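Local structure of biuret hydrolase (Pseudomonas sp., 6C62) at residues 144-149 with 375-380; 101-106 with 192-197; 289-294 with 351-356; 183-188 with 451-456. The protein hydrolyses 1-carboxybiuret to urea-1,3-dicarboxylate and ammonia in the bacterial breakdown of atrazine, as a member of the amidase family. All coordinates share one frame; numbering follows the deposited sequence. Where two conformers were deposited one is given.

Interaction 1 of 4, residues 144-149 with 375-380; sequences GRIAGG and SAPAIG
Ile146 meets Pro377 because its CG1 sits between the backbone N and the carbonyl carbon (chi1 68°), a turn that carries CD1 over to the proline ring, 3.7 Å from Pro377 CD. The same rotation leaves the CG2 branch on the side of Ile379, where it packs 3.9 Å from CG1 of that residue, and the two branches thus serve two partners. Between them runs the backbone join. Ile146 N donates to Pro377 O at 3.0 Å, the donor lying almost on the line of the C=O bond, while Ile379 N donates to Gly144 O at 2.9 Å with a nearly straight N-H...O angle of 168°. Together these bonds bracket Arg145 and Ala378 and form a single isolated beta bridge, a local way of fastening one loop to another without building a sheet. Arg145 reaches along the other loop with its chain extended from CG to NE, and NH1 makes a weak, bent bond to Ala376 O at 2.8 Å. Its stronger partner is Asp142, which takes NE in a salt bridge, so the guanidinium is anchored mainly from its own loop. Ala376 CB fits close against Ile146 O, a carbonyl that also accepts from Asn139. Ser150 and Ser174, probably catalytic as in related amidases, have their side chains about 11 Å from that of Ile146. The bridge joins the loop between strand 135-139 and helix 152-159 to the loop between strands 366-370 and 383-386, with Leu181 of helix 176-182 and Glu130 of strand 130-131 also packing on Ile146.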
loop_
_atom_site.group_PDB
_atom_site.type_symbol
_atom_site.label_atom_id
_atom_site.label_comp_id
_atom_site.label_asym_id
_atom_site.label_seq_id
_atom_site.Cartn_x
_atom_site.Cartn_y
_atom_site.Cartn_z
ATOM N N GLY A 144 42.498 -2.841 1.246
ATOM C CA GLY A 144 42.126 -4.248 1.077
ATOM C C GLY A 144 40.739 -4.566 1.692
ATOM O O GLY A 144 40.262 -5.696 1.621
ATOM N N ARG A 145 40.093 -3.559 2.275
ATOM C CA ARG A 145 38.793 -3.750 2.961
ATOM C C ARG A 145 37.655 -3.028 2.216
ATOM O O ARG A 145 37.869 -2.077 1.475
ATOM C CB ARG A 145 38.901 -3.287 4.399
ATOM C CG ARG A 145 39.894 -4.137 5.215
ATOM C CD ARG A 145 39.956 -3.607 6.576
ATOM N NE ARG A 145 40.832 -4.352 7.465
ATOM C CZ ARG A 145 40.532 -5.522 8.046
ATOM N NH1 ARG A 145 39.395 -6.178 7.800
ATOM N NH2 ARG A 145 41.403 -6.062 8.870
ATOM N N ILE A 146 36.451 -3.525 2.416
ATOM C CA ILE A 146 35.259 -2.915 1.778
ATOM C C ILE A 146 34.955 -1.525 2.349
ATOM O O ILE A 146 35.224 -1.227 3.515
ATOM C CB ILE A 146 34.010 -3.806 1.910
ATOM C CG1 ILE A 146 33.534 -3.904 3.349
ATOM C CG2 ILE A 146 34.240 -5.180 1.298
ATOM C CD1 ILE A 146 32.162 -4.558 3.492
ATOM N N ALA A 147 34.372 -0.695 1.503
ATOM C CA ALA A 147 33.816 0.588 1.899
ATOM C C ALA A 147 32.397 0.442 2.498
ATOM O O ALA A 147 31.877 1.366 3.042
ATOM C CB ALA A 147 33.743 1.491 0.703
ATOM N N GLY A 148 31.767 -0.709 2.364
ATOM C CA GLY A 148 30.398 -0.852 2.787
ATOM C C GLY A 148 29.561 -0.500 1.580
ATOM O O GLY A 148 30.101 -0.288 0.474
ATOM N N GLY A 149 28.258 -0.490 1.771
ATOM C CA GLY A 149 27.344 -0.326 0.658
ATOM C C GLY A 149 25.912 -0.314 1.121
ATOM O O GLY A 149 25.644 -0.459 2.336
ATOM N N SER A 375 33.532 -3.970 12.051
ATOM C CA SER A 375 34.174 -3.042 11.114
ATOM C C SER A 375 34.443 -3.711 9.766
ATOM O O SER A 375 34.221 -4.918 9.618
ATOM C CB SER A 375 35.479 -2.524 11.715
ATOM O OG SER A 375 35.155 -1.642 12.761
ATOM N N ALA A 376 34.958 -2.952 8.797
ATOM C CA ALA A 376 35.021 -3.401 7.438
ATOM C C ALA A 376 35.796 -4.720 7.249
ATOM O O ALA A 376 36.952 -4.791 7.624
ATOM C CB ALA A 376 35.610 -2.325 6.557
ATOM N N PRO A 377 35.141 -5.762 6.689
ATOM C CA PRO A 377 35.867 -6.963 6.356
ATOM C C PRO A 377 36.666 -6.818 5.055
ATOM O O PRO A 377 36.516 -5.782 4.325
ATOM C CB PRO A 377 34.765 -7.991 6.235
ATOM C CG PRO A 377 33.584 -7.233 5.803
ATOM C CD PRO A 377 33.680 -5.962 6.587
ATOM N N ALA A 378 37.524 -7.799 4.787
ATOM C CA ALA A 378 38.310 -7.826 3.541
ATOM C C ALA A 378 37.381 -7.901 2.328
ATOM O O ALA A 378 36.363 -8.544 2.351
ATOM C CB ALA A 378 39.267 -9.059 3.528
ATOM N N ILE A 379 37.789 -7.254 1.254
ATOM C CA ILE A 379 37.173 -7.432 -0.026
ATOM C C ILE A 379 37.211 -8.921 -0.383
ATOM O O ILE A 379 38.210 -9.540 -0.194
ATOM C CB ILE A 379 37.900 -6.600 -1.087
ATOM C CG1 ILE A 379 37.489 -5.129 -0.929
ATOM C CG2 ILE A 379 37.621 -7.118 -2.519
ATOM C CD1 ILE A 379 38.452 -4.149 -1.552
ATOM N N GLY A 380 36.090 -9.473 -0.855
ATOM C CA GLY A 380 36.000 -10.899 -1.174
ATOM C C GLY A 380 35.561 -11.834 -0.065
ATOM O O GLY A 380 35.575 -13.078 -0.230
#

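Interaction 2 of 4, residues 101-106 with 192-197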
loop_
_atom_site.group_PDB
_atom_site.type_symbol
_atom_site.label_atom_id
_atom_site.label_comp_id
_atom_site.label_asym_id
_atom_site.label_seq_id
_atom_site.Cartn_x
_atom_site.Cartn_y
_atom_site.Cartn_z
ATOM N N ALA A 101 17.899 15.102 -10.506
ATOM C CA ALA A 101 17.049 14.708 -9.379
ATOM C C ALA A 101 16.690 15.937 -8.588
ATOM O O ALA A 101 17.478 16.860 -8.455
ATOM C CB ALA A 101 17.830 13.788 -8.460
ATOM N N VAL A 102 15.514 15.925 -8.010
ATOM C CA VAL A 102 15.110 17.052 -7.158
ATOM C C VAL A 102 16.124 17.388 -6.069
ATOM O O VAL A 102 16.383 18.555 -5.831
ATOM C CB VAL A 102 13.684 16.779 -6.562
ATOM C CG1 VAL A 102 13.320 17.778 -5.517
ATOM C CG2 VAL A 102 12.663 16.815 -7.710
ATOM N N LEU A 103 16.699 16.386 -5.380
ATOM C CA LEU A 103 17.658 16.724 -4.364
ATOM C C LEU A 103 18.943 17.415 -4.893
ATOM O O LEU A 103 19.507 18.323 -4.210
ATOM C CB LEU A 103 18.050 15.506 -3.525
ATOM C CG LEU A 103 16.913 14.792 -2.826
ATOM C CD1 LEU A 103 17.473 13.789 -1.882
ATOM C CD2 LEU A 103 16.016 15.791 -2.093
ATOM N N VAL A 104 19.370 17.005 -6.090
ATOM C CA VAL A 104 20.472 17.659 -6.785
ATOM C C VAL A 104 20.109 19.106 -7.127
ATOM O O VAL A 104 20.935 20.016 -6.885
ATOM C CB VAL A 104 20.902 16.864 -8.035
ATOM C CG1 VAL A 104 21.932 17.653 -8.857
ATOM C CG2 VAL A 104 21.407 15.483 -7.638
ATOM N N GLN A 105 18.892 19.328 -7.650
ATOM C CA GLN A 105 18.390 20.692 -7.942
ATOM C C GLN A 105 18.415 21.567 -6.694
ATOM O O GLN A 105 18.809 22.717 -6.757
ATOM C CB GLN A 105 16.949 20.704 -8.480
ATOM C CG GLN A 105 16.686 19.920 -9.788
ATOM C CD GLN A 105 15.190 19.758 -10.235
ATOM O OE1 GLN A 105 14.217 20.314 -9.630
ATOM N NE2 GLN A 105 15.006 18.900 -11.273
ATOM N N ARG A 106 18.008 21.015 -5.550
ATOM C CA ARG A 106 18.014 21.787 -4.287
ATOM C C ARG A 106 19.431 22.114 -3.781
ATOM O O ARG A 106 19.669 23.228 -3.284
ATOM C CB ARG A 106 17.121 21.096 -3.263
ATOM C CG ARG A 106 15.676 21.218 -3.697
ATOM C CD ARG A 106 14.703 20.611 -2.747
ATOM N NE ARG A 106 13.351 20.580 -3.297
ATOM C CZ ARG A 106 12.318 20.076 -2.616
ATOM N NH1 ARG A 106 12.481 19.555 -1.408
ATOM N NH2 ARG A 106 11.104 20.051 -3.154
ATOM N N GLY A 192 9.860 9.473 3.863
ATOM C CA GLY A 192 8.961 10.486 3.312
ATOM C C GLY A 192 9.357 11.908 3.559
ATOM O O GLY A 192 8.610 12.805 3.180
ATOM N N ARG A 193 10.520 12.151 4.149
ATOM C CA ARG A 193 11.002 13.500 4.345
ATOM C C ARG A 193 11.544 14.166 3.066
ATOM O O ARG A 193 11.231 15.308 2.761
ATOM C CB ARG A 193 12.096 13.476 5.436
ATOM C CG ARG A 193 12.805 14.784 5.679
ATOM C CD ARG A 193 11.953 15.836 6.359
ATOM N NE ARG A 193 11.876 15.583 7.801
ATOM C CZ ARG A 193 11.264 16.397 8.676
ATOM N NH1 ARG A 193 11.276 16.106 9.967
ATOM N NH2 ARG A 193 10.609 17.442 8.268
ATOM N N LEU A 194 12.485 13.466 2.407
ATOM C CA LEU A 194 13.195 13.995 1.269
ATOM C C LEU A 194 12.705 13.355 -0.039
ATOM O O LEU A 194 12.535 12.117 -0.151
ATOM C CB LEU A 194 14.693 13.801 1.436
ATOM C CG LEU A 194 15.427 14.491 2.536
ATOM C CD1 LEU A 194 16.925 14.337 2.347
ATOM C CD2 LEU A 194 15.111 15.992 2.599
ATOM N N SER A 195 12.473 14.221 -1.023
ATOM C CA SER A 195 11.859 13.813 -2.306
ATOM C C SER A 195 12.721 12.798 -3.028
ATOM O O SER A 195 13.968 12.968 -3.135
ATOM C CB SER A 195 11.687 15.001 -3.221
ATOM O OG SER A 195 11.223 14.540 -4.494
ATOM N N ARG A 196 12.087 11.774 -3.528
ATOM C CA ARG A 196 12.797 10.710 -4.246
ATOM C C ARG A 196 12.728 10.920 -5.775
ATOM O O ARG A 196 13.233 10.117 -6.520
ATOM C CB ARG A 196 12.178 9.346 -3.893
ATOM C CG ARG A 196 12.366 9.040 -2.443
ATOM C CD ARG A 196 11.893 7.653 -2.014
ATOM N NE ARG A 196 10.570 7.257 -2.504
ATOM C CZ ARG A 196 9.964 6.128 -2.160
ATOM N NH1 ARG A 196 10.530 5.276 -1.288
ATOM N NH2 ARG A 196 8.795 5.841 -2.656
ATOM N N ARG A 197 12.109 12.007 -6.212
ATOM C CA ARG A 197 11.892 12.251 -7.629
ATOM C C ARG A 197 13.217 12.473 -8.414
ATOM O O ARG A 197 14.114 13.205 -7.994
ATOM C CB ARG A 197 10.948 13.451 -7.788
ATOM C CG ARG A 197 10.645 13.751 -9.260
ATOM C CD ARG A 197 9.377 14.528 -9.445
ATOM N NE ARG A 197 9.379 15.827 -8.749
ATOM C CZ ARG A 197 9.628 17.007 -9.327
ATOM N NH1 ARG A 197 9.935 17.067 -10.595
ATOM N NH2 ARG A 197 9.517 18.157 -8.625
HETATM O O HOH W 1 15.306 13.704 -5.572
#
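Val102 lays its CG2 methyl over the centre of one face of the Arg197 guanidinium, 3.4 Å from CZ, in the first turn of helix 102-109 of this amidase fold. Ala101 holds the N-cap position, and the loop 192-197 passes across this helix start, the loop itself braced by an ST turn in which Ser195 OG accepts from Arg197 N. The bend of the arginine chain at chi3 (59°) folds the flat group back over the methyl, and a salt bridge from NE to Asp230 holds it from beyond the contact; Ser195 OG bonds to the same carboxylate. The other valine methyl, CG1, lies against Ser195 and also over a face of the Arg106 guanidinium, so the small side chain is wedged between two arginines and a serine. Arg106 spends its own N-H groups on the backbone carbonyls of Met226, Gly228 and Pro229. Further along, Leu103 turns its branched end onto Ser195 O, with CG at 3.5 Å, and CD2 reaches Leu194 CB; Met226 of helix 216-226 touches both leucines. Polar backbone groups at the helix start are met by the loop: Val102 N donates to Arg197 O at 3.1 Å. The next amide, Leu103 N, donates to a water 3.0 Å away, and this water in turn donates to Ser195 O at 2.9 Å and to Arg197 O at 2.7 Å.

Interaction 3 of 4, residues 289-294 with 351-356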
loop_
_atom_site.group_PDB
_atom_site.type_symbol
_atom_site.label_atom_id
_atom_site.label_comp_id
_atom_site.label_asym_id
_atom_site.label_seq_id
_atom_site.Cartn_x
_atom_site.Cartn_y
_atom_site.Cartn_z
ATOM N N VAL A 289 16.983 -0.649 26.722
ATOM C CA VAL A 289 15.617 -0.595 26.223
ATOM C C VAL A 289 15.470 -1.715 25.145
ATOM O O VAL A 289 16.367 -1.907 24.316
ATOM C CB VAL A 289 15.385 0.751 25.516
ATOM C CG1 VAL A 289 14.014 0.839 24.884
ATOM C CG2 VAL A 289 15.588 1.873 26.459
ATOM N N MET A 290 14.346 -2.440 25.151
ATOM C CA MET A 290 14.077 -3.424 24.093
ATOM C C MET A 290 13.274 -2.768 22.965
ATOM O O MET A 290 12.279 -2.141 23.195
ATOM C CB MET A 290 13.374 -4.665 24.641
ATOM C CG MET A 290 14.224 -5.294 25.774
ATOM S SD MET A 290 15.918 -5.809 25.244
ATOM C CE MET A 290 15.416 -7.445 24.697
ATOM N N TRP A 291 13.756 -2.920 21.749
ATOM C CA TRP A 291 13.038 -2.481 20.551
ATOM C C TRP A 291 11.976 -3.556 20.291
ATOM O O TRP A 291 12.262 -4.756 20.419
ATOM C CB TRP A 291 14.028 -2.385 19.405
ATOM C CG TRP A 291 13.484 -1.855 18.102
ATOM C CD1 TRP A 291 12.926 -2.589 17.124
ATOM C CD2 TRP A 291 13.534 -0.529 17.626
ATOM N NE1 TRP A 291 12.611 -1.802 16.069
ATOM C CE2 TRP A 291 12.958 -0.522 16.356
ATOM C CE3 TRP A 291 14.008 0.663 18.149
ATOM C CZ2 TRP A 291 12.847 0.606 15.592
ATOM C CZ3 TRP A 291 13.878 1.826 17.394
ATOM C CH2 TRP A 291 13.301 1.793 16.118
ATOM N N PRO A 292 10.736 -3.157 19.990
ATOM C CA PRO A 292 9.724 -4.199 19.743
ATOM C C PRO A 292 9.980 -5.083 18.475
ATOM O O PRO A 292 10.211 -4.556 17.372
ATOM C CB PRO A 292 8.446 -3.362 19.585
ATOM C CG PRO A 292 8.941 -2.110 18.918
ATOM C CD PRO A 292 10.177 -1.819 19.740
ATOM N N ASP A 293 9.937 -6.389 18.641
ATOM C CA ASP A 293 9.931 -7.338 17.544
ATOM C C ASP A 293 11.055 -7.092 16.533
ATOM O O ASP A 293 10.819 -7.140 15.321
ATOM C CB ASP A 293 8.592 -7.261 16.776
ATOM C CG ASP A 293 7.383 -7.670 17.615
ATOM O OD1 ASP A 293 7.549 -8.467 18.563
ATOM O OD2 ASP A 293 6.259 -7.191 17.318
ATOM N N ALA A 294 12.266 -6.874 16.996
ATOM C CA ALA A 294 13.336 -6.369 16.076
ATOM C C ALA A 294 13.683 -7.400 15.008
ATOM O O ALA A 294 13.816 -7.050 13.835
ATOM C CB ALA A 294 14.573 -5.990 16.854
ATOM N N ARG A 351 1.954 -2.540 9.838
ATOM C CA ARG A 351 1.010 -1.707 10.603
ATOM C C ARG A 351 1.203 -1.880 12.124
ATOM O O ARG A 351 1.292 -0.912 12.851
ATOM C CB ARG A 351 -0.456 -1.957 10.202
ATOM C CG ARG A 351 -1.492 -1.295 11.138
ATOM C CD ARG A 351 -2.915 -1.446 10.606
ATOM N NE ARG A 351 -3.065 -0.734 9.359
ATOM C CZ ARG A 351 -3.265 0.572 9.206
ATOM N NH1 ARG A 351 -3.427 1.354 10.235
ATOM N NH2 ARG A 351 -3.319 1.086 7.981
ATOM N N VAL A 352 1.294 -3.109 12.553
ATOM C CA VAL A 352 1.476 -3.448 13.984
ATOM C C VAL A 352 2.817 -2.895 14.450
ATOM O O VAL A 352 2.924 -2.283 15.489
ATOM C CB VAL A 352 1.425 -4.985 14.180
ATOM C CG1 VAL A 352 1.818 -5.355 15.600
ATOM C CG2 VAL A 352 0.013 -5.492 13.936
ATOM N N TYR A 353 3.853 -3.093 13.649
ATOM C CA TYR A 353 5.208 -2.624 13.937
ATOM C C TYR A 353 5.254 -1.135 14.067
ATOM O O TYR A 353 5.878 -0.640 15.018
ATOM C CB TYR A 353 6.150 -3.128 12.859
ATOM C CG TYR A 353 7.612 -2.992 13.084
ATOM C CD1 TYR A 353 8.247 -3.784 14.002
ATOM C CD2 TYR A 353 8.383 -2.134 12.302
ATOM C CE1 TYR A 353 9.603 -3.723 14.216
ATOM C CE2 TYR A 353 9.744 -2.057 12.491
ATOM C CZ TYR A 353 10.356 -2.882 13.470
ATOM O OH TYR A 353 11.695 -2.858 13.626
ATOM N N ARG A 354 4.662 -0.404 13.108
ATOM C CA ARG A 354 4.589 1.068 13.155
ATOM C C ARG A 354 3.947 1.509 14.485
ATOM O O ARG A 354 4.515 2.353 15.193
ATOM C CB ARG A 354 3.768 1.632 11.986
ATOM C CG ARG A 354 3.552 3.131 11.998
ATOM C CD ARG A 354 2.896 3.610 10.698
ATOM N NE ARG A 354 1.610 3.006 10.471
ATOM C CZ ARG A 354 1.071 2.816 9.269
ATOM N NH1 ARG A 354 1.659 3.277 8.179
ATOM N NH2 ARG A 354 -0.115 2.202 9.141
ATOM N N ASP A 355 2.824 0.894 14.831
ATOM C CA ASP A 355 2.154 1.221 16.100
ATOM C C ASP A 355 3.101 0.997 17.307
ATOM O O ASP A 355 3.161 1.857 18.186
ATOM C CB ASP A 355 0.839 0.450 16.289
ATOM C CG ASP A 355 -0.283 0.897 15.336
ATOM O OD1 ASP A 355 -0.233 2.040 14.781
ATOM O OD2 ASP A 355 -1.272 0.094 15.136
ATOM N N LYS A 356 3.826 -0.124 17.326
ATOM C CA LYS A 356 4.694 -0.453 18.473
ATOM C C LYS A 356 5.917 0.450 18.556
ATOM O O LYS A 356 6.356 0.846 19.627
ATOM C CB LYS A 356 5.148 -1.907 18.420
ATOM C CG LYS A 356 4.021 -2.935 18.624
ATOM C CD LYS A 356 4.600 -4.323 18.606
ATOM C CE LYS A 356 3.560 -5.336 18.986
ATOM N NZ LYS A 356 4.285 -6.601 19.293
#
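Tyr353 OH is gripped from two directions: it accepts from Trp291 NE1 at 2.8 Å, with an N-H...O angle of 170°, and is also hydrogen-bonded to the carbonyl of Pro403. The hydroxyl lies in the indole plane, at the edge of the ring, while the two aromatic side chains cross at about a right angle with their ring planes 60° apart. Tyr353 holds CG anti to the backbone N, which sends the phenol from the helix into the loop beside Pro292 O, 3.3 Å from Tyr353 CE1. A phenylalanine here would probably leave the indole N-H without its acceptor and Pro403 O without its mate. Nearer the surface, Lys356 runs extended past Pro292, the two side chains sliding by in opposite directions with their CB atoms 3.8 Å apart. Its NZ ends in a salt bridge to Asp293 OD2 at 2.9 Å, approaching on the syn side of the carboxylate but tilted 28° out of its plane. Arg351 and Arg354, by contrast, engage other protein chains of the assembly. The arrangement is plain helix-to-loop packing: helix 340-360 is fastened to the connection between strand 288-289, outermost in this chain's large mixed sheet, and helix 294-312.

Interaction 4 of 4, residues 183-188 with 451-456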
loop_
_atom_site.group_PDB
_atom_site.type_symbol
_atom_site.label_atom_id
_atom_site.label_comp_id
_atom_site.label_asym_id
_atom_site.label_seq_id
_atom_site.Cartn_x
_atom_site.Cartn_y
_atom_site.Cartn_z
ATOM N N GLY A 183 34.012 5.481 8.409
ATOM C CA GLY A 183 34.271 6.462 9.401
ATOM C C GLY A 183 33.861 7.870 9.016
ATOM O O GLY A 183 34.606 8.825 9.260
ATOM N N VAL A 184 32.637 8.024 8.497
ATOM C CA VAL A 184 32.140 9.338 8.190
ATOM C C VAL A 184 30.707 9.459 8.719
ATOM O O VAL A 184 30.160 8.500 9.271
ATOM C CB VAL A 184 32.176 9.625 6.669
ATOM C CG1 VAL A 184 33.600 9.495 6.109
ATOM C CG2 VAL A 184 31.233 8.687 5.901
ATOM N N TRP A 185 30.146 10.657 8.597
ATOM C CA TRP A 185 28.835 10.956 9.131
ATOM C C TRP A 185 27.765 10.588 8.085
ATOM O O TRP A 185 27.972 10.779 6.899
ATOM C CB TRP A 185 28.678 12.441 9.492
ATOM C CG TRP A 185 29.482 12.857 10.653
ATOM C CD1 TRP A 185 30.814 13.260 10.660
ATOM C CD2 TRP A 185 29.049 12.912 12.004
ATOM N NE1 TRP A 185 31.207 13.564 11.947
ATOM C CE2 TRP A 185 30.144 13.364 12.785
ATOM C CE3 TRP A 185 27.857 12.583 12.643
ATOM C CZ2 TRP A 185 30.064 13.492 14.168
ATOM C CZ3 TRP A 185 27.791 12.722 14.006
ATOM C CH2 TRP A 185 28.872 13.183 14.745
ATOM N N GLY A 186 26.627 10.072 8.540
ATOM C CA GLY A 186 25.492 9.837 7.657
ATOM C C GLY A 186 24.183 10.169 8.347
ATOM O O GLY A 186 24.073 10.074 9.604
ATOM N N LEU A 187 23.197 10.562 7.532
ATOM C CA LEU A 187 21.885 10.839 7.984
ATOM C C LEU A 187 20.898 10.134 7.070
ATOM O O LEU A 187 20.869 10.400 5.847
ATOM C CB LEU A 187 21.612 12.358 7.951
ATOM C CG LEU A 187 20.141 12.812 8.145
ATOM C CD1 LEU A 187 19.645 12.470 9.528
ATOM C CD2 LEU A 187 19.993 14.310 7.868
ATOM N N LYS A 188 20.096 9.256 7.648
ATOM C CA LYS A 188 18.943 8.662 6.954
ATOM C C LYS A 188 17.763 9.365 7.547
ATOM O O LYS A 188 17.417 9.094 8.688
ATOM C CB LYS A 188 18.864 7.181 7.215
ATOM C CG LYS A 188 17.699 6.553 6.466
ATOM C CD LYS A 188 17.194 5.223 7.033
ATOM C CE LYS A 188 16.577 5.318 8.397
ATOM N NZ LYS A 188 15.328 6.087 8.352
ATOM N N GLY A 451 34.700 14.912 21.063
ATOM C CA GLY A 451 35.810 14.211 20.401
ATOM C C GLY A 451 35.593 12.725 20.214
ATOM O O GLY A 451 36.424 12.068 19.580
ATOM N N ILE A 452 34.459 12.198 20.700
ATOM C CA ILE A 452 34.094 10.789 20.571
ATOM C C ILE A 452 33.748 10.382 19.122
ATOM O O ILE A 452 34.110 9.300 18.680
ATOM C CB ILE A 452 32.895 10.453 21.471
ATOM C CG1 ILE A 452 33.284 10.604 22.968
ATOM C CG2 ILE A 452 32.373 9.040 21.208
ATOM C CD1 ILE A 452 34.482 9.760 23.383
ATOM N N ALA A 453 33.000 11.235 18.433
ATOM C CA ALA A 453 32.679 11.063 17.013
ATOM C C ALA A 453 33.521 12.005 16.188
ATOM O O ALA A 453 33.458 13.234 16.390
ATOM C CB ALA A 453 31.187 11.305 16.762
ATOM N N ARG A 454 34.257 11.451 15.224
ATOM C CA ARG A 454 35.163 12.245 14.383
ATOM C C ARG A 454 35.595 11.452 13.165
ATOM O O ARG A 454 35.442 10.258 13.122
ATOM C CB ARG A 454 36.404 12.643 15.186
ATOM C CG ARG A 454 37.149 11.467 15.771
ATOM C CD ARG A 454 38.372 11.904 16.599
ATOM N NE ARG A 454 39.257 10.767 16.878
ATOM C CZ ARG A 454 39.036 9.815 17.789
ATOM N NH1 ARG A 454 37.923 9.772 18.573
ATOM N NH2 ARG A 454 39.925 8.823 17.890
ATOM N N LEU A 455 36.162 12.131 12.189
ATOM C CA LEU A 455 36.811 11.497 11.032
ATOM C C LEU A 455 38.278 11.313 11.350
ATOM O O LEU A 455 38.773 11.857 12.297
ATOM C CB LEU A 455 36.711 12.392 9.782
ATOM C CG LEU A 455 35.527 12.144 8.833
ATOM C CD1 LEU A 455 34.249 12.534 9.503
ATOM C CD2 LEU A 455 35.682 12.846 7.502
ATOM N N LYS A 456 39.002 10.572 10.561
ATOM C CA LYS A 456 40.470 10.617 10.737
ATOM C C LYS A 456 41.049 11.088 9.420
ATOM O O LYS A 456 40.962 10.365 8.447
ATOM C CB LYS A 456 40.958 9.260 11.228
ATOM C CG LYS A 456 40.956 9.189 12.762
ATOM C CD LYS A 456 41.619 7.873 13.233
ATOM C CE LYS A 456 41.780 7.856 14.732
ATOM N NZ LYS A 456 41.875 6.463 15.242
HETATM O O HOH W 2 37.308 9.030 8.550
#
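Leu455 and Trp185 carry most of this contact, with Ala453 completing it. Leu455 points its branched end into the corner where helix 176-182 gives way to strand 185-188: CD1 rests 3.7 Å from Trp185 CD1, at the pyrrole end of the indole, while CD2 reaches back to Val184 CG1 at 4.2 Å. Its CG lies 3.5 Å from Gly183 O. At the far end of the same indole the methyl of Ala453 sits 3.6 Å from both Trp185 CZ2 and CH2, approaching obliquely. With CG anti to the carbonyl carbon (chi1 -69°), the indole is turned so that it spans these two residues of the C-terminal tail, and it also packs on Val412 and Ala414 of strand 411-416 and on Leu219 of helix 216-226. Were this residue an alanine, the Ala453 methyl and Leu455 CD1 would probably lose their shared apolar partner, and a gap would be likely to open between strand and tail. Beside the apolar patch a water bridges the segments, donating to Gly183 O at 2.8 Å and accepting from Lys456 N at 3.0 Å. With no direct hydrogen bond between the segments, attachment of the tail here depends on shape and on burial of hydrophobic surface, with the water supplying the polar link.

How the interactions relate
Interactions 2 and 4 are the buried contacts, on opposite sides of the chain's centre, whereas interactions 1 and 3 are partly buried and interaction 3 lies farthest out. Interactions 2 and 4 lie close in sequence, 183-188 and 192-197 being separated by three residues, and helix 216-226 packs against both. Their chemistry nevertheless differs: interaction 2 mixes apolar packing with arginine and a bridging water, while interaction 4 is mainly hydrophobic. Interaction 1, joining two loops, relies on backbone bonds; interaction 3, joining loop to helix, relies on side-chain polar groups and a salt bridge. Interactions 1 and 4 are closest by nearest atoms among the remaining pairs, about 7 Å.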